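Local coordinates for isoflavone reductase (Medicago sativa, PDB 2GAS), which is an NADPH-dependent reductase thought to convert achiral isoflavones into chiral isoflavanones on the pathway to the phytoalexin (-)-medicarpin, at residues T69-I74 / I99-N104; V77-C82 / K107-E112; P146-C151 / P205-K210; N162-D167 / L221-V226; P172-V177 / T237-Y242. All blocks are in the same frame, centred on the assembly; numbering follows the deposited sequence.

Contact 1 of 5, residues T69-I74 / I99-N104; sequences TLVKAI and IKEAGN
N104 ND2 donates to the backbone I74 O at 3.1 Å, and the N-H points almost straight at it (177°). This bond ties the loop after helix 92-102 to the C-terminal end of helix 67-74. The two helices are neighbours on the V80 face of the parallel sheet in the Rossmann-type fold. I74 O lies in the amide plane of N104, while the donor is tilted from the carbonyl plane of I74. G103, with positive phi, leaves the helix just before N104. CG of N104 then sits between its own backbone N and carbonyl carbon (chi1 57°), and ND2 is directed at I74. Below this bond the contact is apolar. I99 starts out away from helix 67-74, but its CD1 turns back to I74, and the two side chains cross at about a right angle. The fit is tight: I99 CD1 is 3.3 Å from I74 CD1 and 3.4 Å from I74 CG2. I74 CG2 also meets A102 CB at 3.7 Å. Both isoleucines also touch V80 of strand 79-82. Nearer the solvent the extended E101 side chain crosses V71. E101 OE2 rests by both V71 methyls, 3.8 Å from CG1 and 3.9 Å from CG2.

Contact 2 of 5, residues V77-C82 / K107-E112; sequences VDIVIC and KFFPSE
The beta-alpha-beta unit of strand 79-82, helix 92-102 and strand 107-109 in the Rossmann-type fold brings these segments side by side. The strands run parallel, and I79, V80 and I81 pair with K107, F108 and F109. Three backbone bonds join them: V80 N to K107 O at 3.0 Å, F109 N to V80 O at 2.8 Å and C82 N to F109 O at 2.8 Å. On one face of the sheet I81 and F109 lie side by side, with I81 CG1 3.8 Å from F109 CD1. I79 CG2 reaches CE1 of the same ring at a slant. F108 serves the other face. Its CG is anti to the backbone N (chi1 172°), which carries the ring over toward strand 79-82. There the ring edge meets V80 O, 3.3 Å from F108 CD1. V80 CG1 packs against F108 CD1, C82 CB comes near CE1 of the ring at a slant, and I96 of helix 92-102 also touches the ring. Cut back to an alanine, this position would probably leave V80, C82 and I96 without their shared aromatic partner and open a gap between sheet and helix. Beyond the strand the chain leads toward the site: S111 lies near K133, the inferred proton acceptor, and E112 forms a salt bridge with R137. P110 N sits over the centre of the F108 ring, 4.0 Å above its plane.

Contact 3 of 5, residues P146-C151 / P205-K210; sequences PYTYLC and PNTLNK
T148 OG1 donates to T207 O at 2.9 Å, approaching from above the carbonyl plane. T207 O also takes a weak bond from K210 N, which closes the type II turn from T207 to K210. The T207 hydroxyl is met from elsewhere: K107 NZ bonds to its OG1. Y147 O accepts N209 N at 2.7 Å, but the bond is bent (122°) and weak. Y149 N to K210 O, 3.1 Å, is straighter. The same K210 O receives a CA-H contact from T148 CA at 3.2 Å. The phenol of Y149 finds its partner in E141 of helix 126-143. Flat groups pile up beside these bonds. N209 CA sits over one face of the Y147 ring, 3.5 Å from its centroid, in a CH-pi contact, and the N209 amide plane is only 12° from the ring plane. Y149 OH lies over the opposite face. P146 CB touches L208 CD1 at 3.7 Å. Y149 also packs on R137, which binds NADP(+) by similarity. T148 and K210 form a parallel bridge, and P146 and T148 bond to F108 on the other side. The sheet thus runs on past strand 107-109, consistent with the extended parallel sheet of SDR-like Rossmann folds.

Contact 4 of 5, residues N162-D167 / L221-V226; sequences NLAQLD and LTQNEV
L163 and V226 lie 7.7 Å apart from CA to CA, where the end of one helix faces the start of another. L163 and A164 both have positive phi. L163 is the C-prime residue of a Schellman motif that ends helix 156-160. On the other side T222 is the N-cap of helix 223-234. It forms a capping box with E225: E225 N donates to T222 OG1 at 3.0 Å, and T222 N donates to E225 OE2 at 2.8 Å. E225 OE2 has a second partner in K185. The single hydrogen bond between the segments comes from Q223 NE2 to L163 O, at 3.0 Å. It is bent (134°), and the donor stands above the carbonyl plane of L163, though L163 O lies in the amide plane of Q223. CG of Q223 is anti to the backbone N and the chain bends at chi2 (69°), which turns the amide toward the Schellman turn. Its OE1 takes a weak bond from Q270. A leucine in its place would probably leave L163 O without this donor and Q270 without its weak acceptor. A164 CB adds a light touch, 4.1 Å from Q223 NE2. One turn along, L163 and V226 slide past each other in opposite directions, with L163 CG 4.1 Å from V226 CG1.

Contact 5 of 5, residues P172-V177 / T237-Y242; sequences PRDKVV and TLEKTY
K175 and E239 lie side by side on the exposed face of a small two-stranded parallel sheet, strands 175-179 and 239-243. K175 CB is 4.2 Å from E239 CB. Its CG comes to 3.6 Å from E239 OE1, its CD to 3.7 Å and its CE to 3.5 Å of that same oxygen. The extended chain then carries NZ past it, 4.3 Å from OE1 and beyond a salt bridge, so any attraction is probably weak. Backbone bonds hold the strands in place: E239 N to D174 O, V176 N to E239 O and T241 N to V176 O. On the other face V176 CG1 packs against L238 CD1 at 4.0 Å and against K240 CG. D174 OD2 and E239 OE2 are 4.2 Å apart; a water donates to both, and K236 pairs with D174 OD1, which probably eases the repulsion. A second water donates to V176 O and lies 2.8 Å from T241 OG1.

Contacts 1, 2 and 3 form one continuous body in the Rossmann-type part. Contacts 1 and 2 have centres 12 Å apart; helix 67-74, strand 79-82 and helix 92-102 follow one another in the chain, so the segments of the two contacts alternate. The centres of contacts 2 and 3 are 10 Å apart, and a probable hydrogen bond from F108 N to P146 O joins them. They approach the site: S111 of contact 2 is about 5 Å from K133 and Y149 of contact 3 about 3 Å from R137, side chain to side chain. Contacts 4 and 5 lie across the chain's centre, away from the annotated sites. Their centres are 10 Å apart, and L163 touches P172. Contacts 1 and 5 are 51 Å apart, centre to centre.

Contact 1 of 5, residues T69-I74 / I99-N104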
# COMPACT_ATOMS: atom_id res chain seq x y z
N THR A 69 -20.32 12.97 11.28
CA THR A 69 -18.95 13.31 11.67
C THR A 69 -18.04 13.27 10.45
O THR A 69 -17.13 14.08 10.33
CB THR A 69 -18.41 12.33 12.72
OG1 THR A 69 -18.30 11.02 12.15
CG2 THR A 69 -19.34 12.27 13.92
N LEU A 70 -18.30 12.33 9.55
CA LEU A 70 -17.50 12.19 8.33
C LEU A 70 -17.59 13.44 7.46
O LEU A 70 -16.57 14.01 7.07
CB LEU A 70 -17.97 10.99 7.52
CG LEU A 70 -17.03 9.79 7.40
CD1 LEU A 70 -17.64 8.78 6.44
CD2 LEU A 70 -15.66 10.23 6.90
N VAL A 71 -18.82 13.86 7.15
CA VAL A 71 -19.03 15.04 6.34
C VAL A 71 -18.41 16.27 7.00
O VAL A 71 -17.75 17.07 6.34
CB VAL A 71 -20.54 15.31 6.11
CG1 VAL A 71 -20.73 16.62 5.36
CG2 VAL A 71 -21.16 14.16 5.33
N LYS A 72 -18.61 16.41 8.30
CA LYS A 72 -18.07 17.55 9.04
C LYS A 72 -16.55 17.63 8.97
O LYS A 72 -15.98 18.71 8.85
CB LYS A 72 -18.51 17.49 10.51
CG LYS A 72 -17.98 18.65 11.35
CD LYS A 72 -18.41 18.53 12.81
CE LYS A 72 -17.87 19.68 13.64
NZ LYS A 72 -16.38 19.74 13.65
N ALA A 73 -15.90 16.47 9.04
CA ALA A 73 -14.44 16.41 8.98
C ALA A 73 -13.95 16.73 7.58
O ALA A 73 -13.03 17.54 7.40
CB ALA A 73 -13.96 15.03 9.40
N ILE A 74 -14.56 16.10 6.59
CA ILE A 74 -14.17 16.29 5.20
C ILE A 74 -14.33 17.73 4.71
O ILE A 74 -13.55 18.20 3.89
CB ILE A 74 -14.96 15.32 4.29
CG1 ILE A 74 -14.57 13.88 4.61
CG2 ILE A 74 -14.70 15.63 2.82
CD1 ILE A 74 -15.36 12.82 3.86
N ILE A 99 -18.13 12.36 0.92
CA ILE A 99 -17.35 13.25 0.05
C ILE A 99 -18.27 14.02 -0.89
O ILE A 99 -18.13 15.23 -1.07
CB ILE A 99 -16.34 12.43 -0.81
CG1 ILE A 99 -15.23 11.89 0.09
CG2 ILE A 99 -15.77 13.29 -1.93
CD1 ILE A 99 -14.39 12.95 0.73
N LYS A 100 -19.23 13.31 -1.48
CA LYS A 100 -20.18 13.93 -2.40
C LYS A 100 -21.00 15.02 -1.71
O LYS A 100 -21.24 16.08 -2.28
CB LYS A 100 -21.12 12.87 -2.98
CG LYS A 100 -20.43 11.82 -3.84
CD LYS A 100 -19.88 12.42 -5.13
CE LYS A 100 -21.01 12.92 -6.03
NZ LYS A 100 -20.50 13.52 -7.29
N GLU A 101 -21.42 14.76 -0.47
CA GLU A 101 -22.20 15.74 0.27
C GLU A 101 -21.35 16.96 0.62
O GLU A 101 -21.82 18.09 0.53
CB GLU A 101 -22.78 15.12 1.54
CG GLU A 101 -23.75 16.05 2.25
CD GLU A 101 -24.37 15.43 3.48
OE1 GLU A 101 -24.85 14.28 3.39
OE2 GLU A 101 -24.40 16.09 4.54
N ALA A 102 -20.11 16.73 1.03
CA ALA A 102 -19.21 17.83 1.39
C ALA A 102 -19.01 18.73 0.17
O ALA A 102 -19.09 19.96 0.27
CB ALA A 102 -17.87 17.27 1.87
N GLY A 103 -18.72 18.10 -0.97
CA GLY A 103 -18.54 18.80 -2.22
C GLY A 103 -17.27 19.60 -2.45
O GLY A 103 -17.06 20.12 -3.54
N ASN A 104 -16.42 19.70 -1.44
CA ASN A 104 -15.19 20.48 -1.54
C ASN A 104 -13.91 19.69 -1.83
O ASN A 104 -12.85 20.28 -1.99
CB ASN A 104 -14.97 21.25 -0.24
CG ASN A 104 -14.93 20.34 0.97
OD1 ASN A 104 -15.96 19.80 1.39
ND2 ASN A 104 -13.74 20.13 1.52

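Contact 2 of 5, residues V77-C82 / K107-E112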
# COMPACT_ATOMS: atom_id res chain seq x y z
N VAL A 77 -11.12 19.92 4.98
CA VAL A 77 -9.90 19.63 4.24
C VAL A 77 -10.07 19.68 2.72
O VAL A 77 -11.16 19.91 2.21
CB VAL A 77 -9.35 18.25 4.63
CG1 VAL A 77 -9.09 18.20 6.14
CG2 VAL A 77 -10.34 17.16 4.23
N ASP A 78 -8.96 19.46 2.02
CA ASP A 78 -8.93 19.48 0.56
C ASP A 78 -8.72 18.09 -0.04
O ASP A 78 -9.30 17.75 -1.06
CB ASP A 78 -7.80 20.38 0.07
CG ASP A 78 -7.95 21.81 0.53
OD1 ASP A 78 -7.02 22.33 1.20
OD2 ASP A 78 -8.98 22.42 0.21
N ILE A 79 -7.87 17.30 0.61
CA ILE A 79 -7.53 15.96 0.14
C ILE A 79 -7.84 14.91 1.20
O ILE A 79 -7.53 15.09 2.38
CB ILE A 79 -6.04 15.89 -0.24
CG1 ILE A 79 -5.75 16.93 -1.33
CG2 ILE A 79 -5.67 14.48 -0.73
CD1 ILE A 79 -4.28 17.06 -1.69
N VAL A 80 -8.45 13.81 0.77
CA VAL A 80 -8.82 12.73 1.67
C VAL A 80 -8.09 11.46 1.25
O VAL A 80 -8.16 11.03 0.10
CB VAL A 80 -10.34 12.47 1.62
CG1 VAL A 80 -10.71 11.32 2.54
CG2 VAL A 80 -11.10 13.73 2.02
N ILE A 81 -7.37 10.87 2.20
CA ILE A 81 -6.61 9.65 1.94
C ILE A 81 -7.10 8.52 2.83
O ILE A 81 -7.04 8.62 4.05
CB ILE A 81 -5.11 9.86 2.21
CG1 ILE A 81 -4.58 10.98 1.31
CG2 ILE A 81 -4.35 8.56 1.96
CD1 ILE A 81 -3.12 11.34 1.55
N CYS A 82 -7.60 7.45 2.21
CA CYS A 82 -8.07 6.30 2.98
C CYS A 82 -6.92 5.29 3.04
O CYS A 82 -6.73 4.48 2.13
CB CYS A 82 -9.29 5.66 2.32
SG CYS A 82 -10.09 4.46 3.38
N LYS A 107 -9.24 15.95 -4.12
CA LYS A 107 -8.62 14.68 -4.48
C LYS A 107 -8.87 13.62 -3.42
O LYS A 107 -8.74 13.88 -2.23
CB LYS A 107 -7.10 14.87 -4.69
CG LYS A 107 -6.42 13.65 -5.30
CD LYS A 107 -5.30 14.04 -6.27
CE LYS A 107 -4.13 14.66 -5.54
NZ LYS A 107 -3.02 15.05 -6.48
N PHE A 108 -9.24 12.43 -3.87
CA PHE A 108 -9.50 11.31 -2.98
C PHE A 108 -8.60 10.14 -3.32
O PHE A 108 -8.51 9.74 -4.48
CB PHE A 108 -10.97 10.87 -3.08
CG PHE A 108 -11.29 9.59 -2.32
CD1 PHE A 108 -10.87 9.43 -1.00
CD2 PHE A 108 -12.03 8.58 -2.92
CE1 PHE A 108 -11.21 8.27 -0.29
CE2 PHE A 108 -12.37 7.43 -2.21
CZ PHE A 108 -11.96 7.27 -0.90
N PHE A 109 -7.91 9.62 -2.30
CA PHE A 109 -7.04 8.46 -2.45
C PHE A 109 -7.75 7.28 -1.80
O PHE A 109 -7.81 7.20 -0.58
CB PHE A 109 -5.71 8.62 -1.72
CG PHE A 109 -4.70 9.48 -2.42
CD1 PHE A 109 -4.84 10.86 -2.47
CD2 PHE A 109 -3.56 8.90 -2.99
CE1 PHE A 109 -3.86 11.66 -3.07
CE2 PHE A 109 -2.57 9.70 -3.59
CZ PHE A 109 -2.72 11.08 -3.63
N PRO A 110 -8.32 6.37 -2.60
CA PRO A 110 -8.98 5.23 -1.95
C PRO A 110 -7.95 4.25 -1.39
O PRO A 110 -6.74 4.41 -1.61
CB PRO A 110 -9.83 4.63 -3.07
CG PRO A 110 -9.04 4.98 -4.31
CD PRO A 110 -8.62 6.40 -4.04
N SER A 111 -8.43 3.24 -0.68
CA SER A 111 -7.57 2.24 -0.06
C SER A 111 -6.95 1.28 -1.07
O SER A 111 -7.40 0.14 -1.24
CB SER A 111 -8.37 1.45 1.00
OG SER A 111 -7.55 0.55 1.71
N GLU A 112 -5.92 1.76 -1.75
CA GLU A 112 -5.21 0.99 -2.76
C GLU A 112 -3.96 0.45 -2.09
O GLU A 112 -4.02 -0.54 -1.36
CB GLU A 112 -4.87 1.89 -3.94
CG GLU A 112 -6.09 2.34 -4.76
CD GLU A 112 -6.53 1.29 -5.76
OE1 GLU A 112 -5.68 0.47 -6.16
OE2 GLU A 112 -7.72 1.29 -6.16

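Contact 3 of 5, residues P146-C151 / P205-K210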
# COMPACT_ATOMS: atom_id res chain seq x y z
N PRO A 146 -12.66 13.43 -7.90
CA PRO A 146 -11.29 13.52 -8.40
C PRO A 146 -10.47 12.50 -7.60
O PRO A 146 -10.54 12.48 -6.37
CB PRO A 146 -10.90 14.96 -8.10
CG PRO A 146 -11.69 15.27 -6.87
CD PRO A 146 -13.04 14.65 -7.17
N TYR A 147 -9.71 11.67 -8.30
CA TYR A 147 -8.97 10.61 -7.63
C TYR A 147 -7.51 10.39 -8.01
O TYR A 147 -7.00 10.94 -8.98
CB TYR A 147 -9.69 9.28 -7.87
CG TYR A 147 -9.75 8.90 -9.34
CD1 TYR A 147 -10.81 9.31 -10.15
CD2 TYR A 147 -8.73 8.15 -9.94
CE1 TYR A 147 -10.86 8.99 -11.51
CE2 TYR A 147 -8.76 7.82 -11.30
CZ TYR A 147 -9.84 8.25 -12.07
OH TYR A 147 -9.90 7.93 -13.41
N THR A 148 -6.85 9.57 -7.20
CA THR A 148 -5.49 9.11 -7.45
C THR A 148 -5.41 7.73 -6.82
O THR A 148 -5.75 7.55 -5.65
CB THR A 148 -4.40 10.01 -6.83
OG1 THR A 148 -4.45 11.31 -7.44
CG2 THR A 148 -3.01 9.40 -7.08
N TYR A 149 -5.00 6.74 -7.61
CA TYR A 149 -4.87 5.37 -7.13
C TYR A 149 -3.38 5.15 -6.90
O TYR A 149 -2.61 5.13 -7.85
CB TYR A 149 -5.38 4.38 -8.18
CG TYR A 149 -6.81 4.63 -8.61
CD1 TYR A 149 -7.21 4.38 -9.92
CD2 TYR A 149 -7.78 5.07 -7.70
CE1 TYR A 149 -8.53 4.58 -10.33
CE2 TYR A 149 -9.10 5.27 -8.09
CZ TYR A 149 -9.47 5.02 -9.40
OH TYR A 149 -10.78 5.21 -9.79
N LEU A 150 -2.99 4.98 -5.65
CA LEU A 150 -1.58 4.79 -5.30
C LEU A 150 -1.24 3.31 -5.32
O LEU A 150 -1.57 2.57 -4.39
CB LEU A 150 -1.31 5.41 -3.93
CG LEU A 150 0.13 5.76 -3.51
CD1 LEU A 150 0.99 4.51 -3.47
CD2 LEU A 150 0.71 6.78 -4.48
N CYS A 151 -0.60 2.87 -6.40
CA CYS A 151 -0.23 1.47 -6.56
C CYS A 151 1.24 1.30 -6.23
O CYS A 151 2.11 1.46 -7.10
CB CYS A 151 -0.53 1.04 -8.00
SG CYS A 151 -2.24 1.40 -8.50
N PRO A 205 -0.54 18.26 -9.03
CA PRO A 205 -1.76 18.39 -9.82
C PRO A 205 -1.85 17.41 -10.99
O PRO A 205 -2.95 17.10 -11.46
CB PRO A 205 -1.72 19.85 -10.29
CG PRO A 205 -0.25 20.12 -10.39
CD PRO A 205 0.29 19.48 -9.13
N ASN A 206 -0.70 16.92 -11.44
CA ASN A 206 -0.67 15.99 -12.57
C ASN A 206 -1.23 14.61 -12.28
O ASN A 206 -1.45 13.83 -13.21
CB ASN A 206 0.76 15.86 -13.10
CG ASN A 206 1.28 17.15 -13.70
OD1 ASN A 206 0.55 17.87 -14.38
ND2 ASN A 206 2.56 17.44 -13.47
N THR A 207 -1.47 14.28 -11.01
CA THR A 207 -2.01 12.96 -10.68
C THR A 207 -3.53 12.93 -10.66
O THR A 207 -4.12 11.93 -10.26
CB THR A 207 -1.51 12.47 -9.30
OG1 THR A 207 -2.00 13.34 -8.28
CG2 THR A 207 0.01 12.43 -9.26
N LEU A 208 -4.16 14.01 -11.12
CA LEU A 208 -5.62 14.07 -11.16
C LEU A 208 -6.20 12.93 -12.00
O LEU A 208 -5.88 12.80 -13.19
CB LEU A 208 -6.08 15.40 -11.76
CG LEU A 208 -7.60 15.47 -11.99
CD1 LEU A 208 -8.31 15.53 -10.65
CD2 LEU A 208 -7.94 16.68 -12.84
N ASN A 209 -7.07 12.13 -11.39
CA ASN A 209 -7.71 11.01 -12.06
C ASN A 209 -6.70 10.09 -12.73
O ASN A 209 -6.91 9.62 -13.86
CB ASN A 209 -8.74 11.51 -13.08
CG ASN A 209 -9.96 12.16 -12.43
OD1 ASN A 209 -10.87 12.62 -13.12
ND2 ASN A 209 -9.97 12.20 -11.11
N LYS A 210 -5.60 9.84 -12.03
CA LYS A 210 -4.52 8.99 -12.53
C LYS A 210 -4.14 7.95 -11.48
O LYS A 210 -4.39 8.13 -10.28
CB LYS A 210 -3.27 9.82 -12.83
CG LYS A 210 -3.38 10.81 -13.98
CD LYS A 210 -3.01 10.16 -15.30
CE LYS A 210 -2.65 11.20 -16.35
NZ LYS A 210 -3.77 12.15 -16.58

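Contact 4 of 5, residues N162-D167 / L221-V226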
# COMPACT_ATOMS: atom_id res chain seq x y z
N ASN A 162 10.42 -11.46 4.70
CA ASN A 162 10.62 -12.89 4.82
C ASN A 162 10.86 -13.54 3.46
O ASN A 162 10.66 -14.74 3.30
CB ASN A 162 9.45 -13.56 5.54
CG ASN A 162 8.13 -13.40 4.81
OD1 ASN A 162 7.11 -13.92 5.27
ND2 ASN A 162 8.14 -12.70 3.69
N LEU A 163 11.31 -12.73 2.50
CA LEU A 163 11.58 -13.22 1.15
C LEU A 163 10.41 -14.03 0.60
O LEU A 163 10.61 -15.07 -0.05
CB LEU A 163 12.86 -14.06 1.13
CG LEU A 163 14.18 -13.30 0.93
CD1 LEU A 163 14.28 -12.11 1.86
CD2 LEU A 163 15.35 -14.27 1.16
N ALA A 164 9.20 -13.57 0.88
CA ALA A 164 7.98 -14.22 0.43
C ALA A 164 7.89 -15.69 0.81
O ALA A 164 7.36 -16.51 0.05
CB ALA A 164 7.85 -14.07 -1.09
N GLN A 165 8.40 -16.04 1.99
CA GLN A 165 8.36 -17.42 2.47
C GLN A 165 7.24 -17.62 3.48
O GLN A 165 7.01 -16.77 4.34
CB GLN A 165 9.69 -17.79 3.14
CG GLN A 165 10.91 -17.65 2.26
CD GLN A 165 10.86 -18.58 1.06
OE1 GLN A 165 10.66 -18.14 -0.07
NE2 GLN A 165 11.03 -19.87 1.30
N LEU A 166 6.55 -18.76 3.38
CA LEU A 166 5.45 -19.07 4.30
C LEU A 166 5.96 -19.38 5.71
O LEU A 166 7.03 -19.96 5.90
CB LEU A 166 4.66 -20.28 3.78
CG LEU A 166 3.91 -20.11 2.46
CD1 LEU A 166 3.24 -21.43 2.10
CD2 LEU A 166 2.87 -19.01 2.60
N ASP A 167 5.17 -18.98 6.71
CA ASP A 167 5.51 -19.21 8.11
C ASP A 167 6.91 -18.77 8.49
O ASP A 167 7.66 -19.51 9.13
CB ASP A 167 5.33 -20.70 8.46
CG ASP A 167 3.91 -21.17 8.27
OD1 ASP A 167 2.99 -20.58 8.88
OD2 ASP A 167 3.71 -22.14 7.51
N LEU A 221 13.14 -6.11 -8.76
CA LEU A 221 13.94 -7.33 -8.76
C LEU A 221 13.16 -8.62 -8.85
O LEU A 221 12.06 -8.74 -8.30
CB LEU A 221 14.75 -7.37 -7.46
CG LEU A 221 15.60 -6.14 -7.11
CD1 LEU A 221 15.91 -6.14 -5.62
CD2 LEU A 221 16.88 -6.15 -7.94
N THR A 222 13.74 -9.61 -9.53
CA THR A 222 13.11 -10.92 -9.63
C THR A 222 13.41 -11.63 -8.31
O THR A 222 14.29 -11.20 -7.57
CB THR A 222 13.72 -11.75 -10.77
OG1 THR A 222 15.08 -12.06 -10.45
CG2 THR A 222 13.68 -10.97 -12.08
N GLN A 223 12.69 -12.71 -8.01
CA GLN A 223 12.95 -13.41 -6.76
C GLN A 223 14.38 -13.95 -6.74
O GLN A 223 15.03 -13.98 -5.69
CB GLN A 223 11.94 -14.54 -6.55
CG GLN A 223 12.09 -15.25 -5.21
CD GLN A 223 11.70 -14.38 -4.03
OE1 GLN A 223 11.61 -13.15 -4.13
NE2 GLN A 223 11.46 -15.02 -2.88
N ASN A 224 14.88 -14.37 -7.90
CA ASN A 224 16.25 -14.88 -7.98
C ASN A 224 17.23 -13.76 -7.64
O ASN A 224 18.25 -13.99 -6.99
CB ASN A 224 16.54 -15.43 -9.38
CG ASN A 224 15.92 -16.79 -9.62
OD1 ASN A 224 15.78 -17.24 -10.77
ND2 ASN A 224 15.56 -17.48 -8.54
N GLU A 225 16.93 -12.55 -8.10
CA GLU A 225 17.79 -11.40 -7.83
C GLU A 225 17.73 -11.02 -6.35
O GLU A 225 18.74 -10.65 -5.76
CB GLU A 225 17.38 -10.22 -8.71
CG GLU A 225 17.78 -10.41 -10.17
CD GLU A 225 17.19 -9.37 -11.10
OE1 GLU A 225 17.75 -9.17 -12.20
OE2 GLU A 225 16.16 -8.75 -10.75
N VAL A 226 16.55 -11.13 -5.74
CA VAL A 226 16.38 -10.83 -4.32
C VAL A 226 17.22 -11.81 -3.50
O VAL A 226 17.98 -11.42 -2.60
CB VAL A 226 14.89 -10.97 -3.89
CG1 VAL A 226 14.78 -10.98 -2.37
CG2 VAL A 226 14.08 -9.80 -4.46

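Contact 5 of 5, residues P172-V177 / T237-Y242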
# COMPACT_ATOMS: atom_id res chain seq x y z
N PRO A 172 15.09 -16.03 5.44
CA PRO A 172 15.64 -17.36 5.69
C PRO A 172 17.14 -17.31 5.47
O PRO A 172 17.61 -16.62 4.56
CB PRO A 172 14.93 -18.23 4.66
CG PRO A 172 14.81 -17.29 3.49
CD PRO A 172 14.36 -16.00 4.16
N ARG A 173 17.89 -18.04 6.28
CA ARG A 173 19.34 -18.04 6.13
C ARG A 173 19.90 -19.37 5.67
O ARG A 173 21.11 -19.50 5.47
CB ARG A 173 19.98 -17.65 7.47
CG ARG A 173 19.47 -16.33 8.01
CD ARG A 173 19.97 -16.09 9.43
NE ARG A 173 21.29 -15.46 9.46
CZ ARG A 173 21.50 -14.15 9.41
NH1 ARG A 173 20.47 -13.31 9.32
NH2 ARG A 173 22.73 -13.68 9.45
N ASP A 174 19.04 -20.36 5.47
CA ASP A 174 19.52 -21.67 5.04
C ASP A 174 18.83 -22.25 3.81
O ASP A 174 19.49 -22.72 2.89
CB ASP A 174 19.42 -22.66 6.21
CG ASP A 174 20.30 -23.87 6.02
OD1 ASP A 174 21.48 -23.69 5.64
OD2 ASP A 174 19.83 -25.00 6.27
N LYS A 175 17.50 -22.21 3.79
CA LYS A 175 16.74 -22.78 2.68
C LYS A 175 15.59 -21.89 2.24
O LYS A 175 14.95 -21.25 3.07
CB LYS A 175 16.19 -24.15 3.08
CG LYS A 175 17.24 -25.06 3.70
CD LYS A 175 16.64 -26.30 4.31
CE LYS A 175 17.73 -27.14 4.98
NZ LYS A 175 17.17 -28.35 5.65
N VAL A 176 15.33 -21.87 0.94
CA VAL A 176 14.26 -21.04 0.39
C VAL A 176 13.49 -21.75 -0.73
O VAL A 176 14.06 -22.54 -1.49
CB VAL A 176 14.83 -19.69 -0.13
CG1 VAL A 176 15.77 -19.92 -1.31
CG2 VAL A 176 13.71 -18.75 -0.52
N VAL A 177 12.20 -21.46 -0.80
CA VAL A 177 11.34 -22.02 -1.84
C VAL A 177 10.94 -20.88 -2.77
O VAL A 177 10.50 -19.82 -2.33
CB VAL A 177 10.06 -22.64 -1.25
CG1 VAL A 177 9.04 -22.90 -2.36
CG2 VAL A 177 10.39 -23.95 -0.57
N THR A 237 25.35 -19.45 0.62
CA THR A 237 24.39 -19.81 -0.42
C THR A 237 23.21 -20.56 0.16
O THR A 237 23.38 -21.52 0.92
CB THR A 237 25.05 -20.70 -1.49
OG1 THR A 237 26.20 -20.03 -2.02
CG2 THR A 237 24.08 -20.99 -2.62
N LEU A 238 22.01 -20.13 -0.20
CA LEU A 238 20.80 -20.77 0.28
C LEU A 238 20.44 -21.98 -0.57
O LEU A 238 20.67 -22.00 -1.78
CB LEU A 238 19.61 -19.80 0.25
CG LEU A 238 19.66 -18.51 1.06
CD1 LEU A 238 18.33 -17.77 0.91
CD2 LEU A 238 19.93 -18.82 2.52
N GLU A 239 19.87 -22.99 0.07
CA GLU A 239 19.42 -24.17 -0.66
C GLU A 239 18.17 -23.66 -1.37
O GLU A 239 17.39 -22.92 -0.78
CB GLU A 239 19.08 -25.30 0.31
CG GLU A 239 20.31 -25.91 0.97
CD GLU A 239 19.96 -27.02 1.93
OE1 GLU A 239 18.89 -27.64 1.76
OE2 GLU A 239 20.78 -27.29 2.84
N LYS A 240 17.99 -24.04 -2.62
CA LYS A 240 16.85 -23.57 -3.39
C LYS A 240 15.98 -24.66 -3.99
O LYS A 240 16.47 -25.66 -4.51
CB LYS A 240 17.32 -22.65 -4.52
CG LYS A 240 18.19 -21.49 -4.08
CD LYS A 240 18.74 -20.75 -5.28
CE LYS A 240 19.70 -19.65 -4.86
NZ LYS A 240 20.81 -20.20 -4.05
N THR A 241 14.67 -24.44 -3.91
CA THR A 241 13.68 -25.35 -4.47
C THR A 241 12.74 -24.49 -5.29
O THR A 241 12.19 -23.52 -4.78
CB THR A 241 12.88 -26.06 -3.36
OG1 THR A 241 13.74 -26.94 -2.64
CG2 THR A 241 11.74 -26.87 -3.96
N TYR A 242 12.58 -24.83 -6.57
CA TYR A 242 11.68 -24.09 -7.46
C TYR A 242 10.44 -24.96 -7.68
O TYR A 242 10.55 -26.14 -8.01
CB TYR A 242 12.35 -23.78 -8.80
CG TYR A 242 13.58 -22.90 -8.69
CD1 TYR A 242 14.81 -23.44 -8.33
CD2 TYR A 242 13.51 -21.53 -8.93
CE1 TYR A 242 15.94 -22.64 -8.22
CE2 TYR A 242 14.63 -20.71 -8.81
CZ TYR A 242 15.85 -21.28 -8.46
OH TYR A 242 16.97 -20.47 -8.35
O HOH W 1 22.39 -22.93 3.10
O HOH W 2 21.37 -26.76 5.37
O HOH W 3 14.98 -25.39 -0.63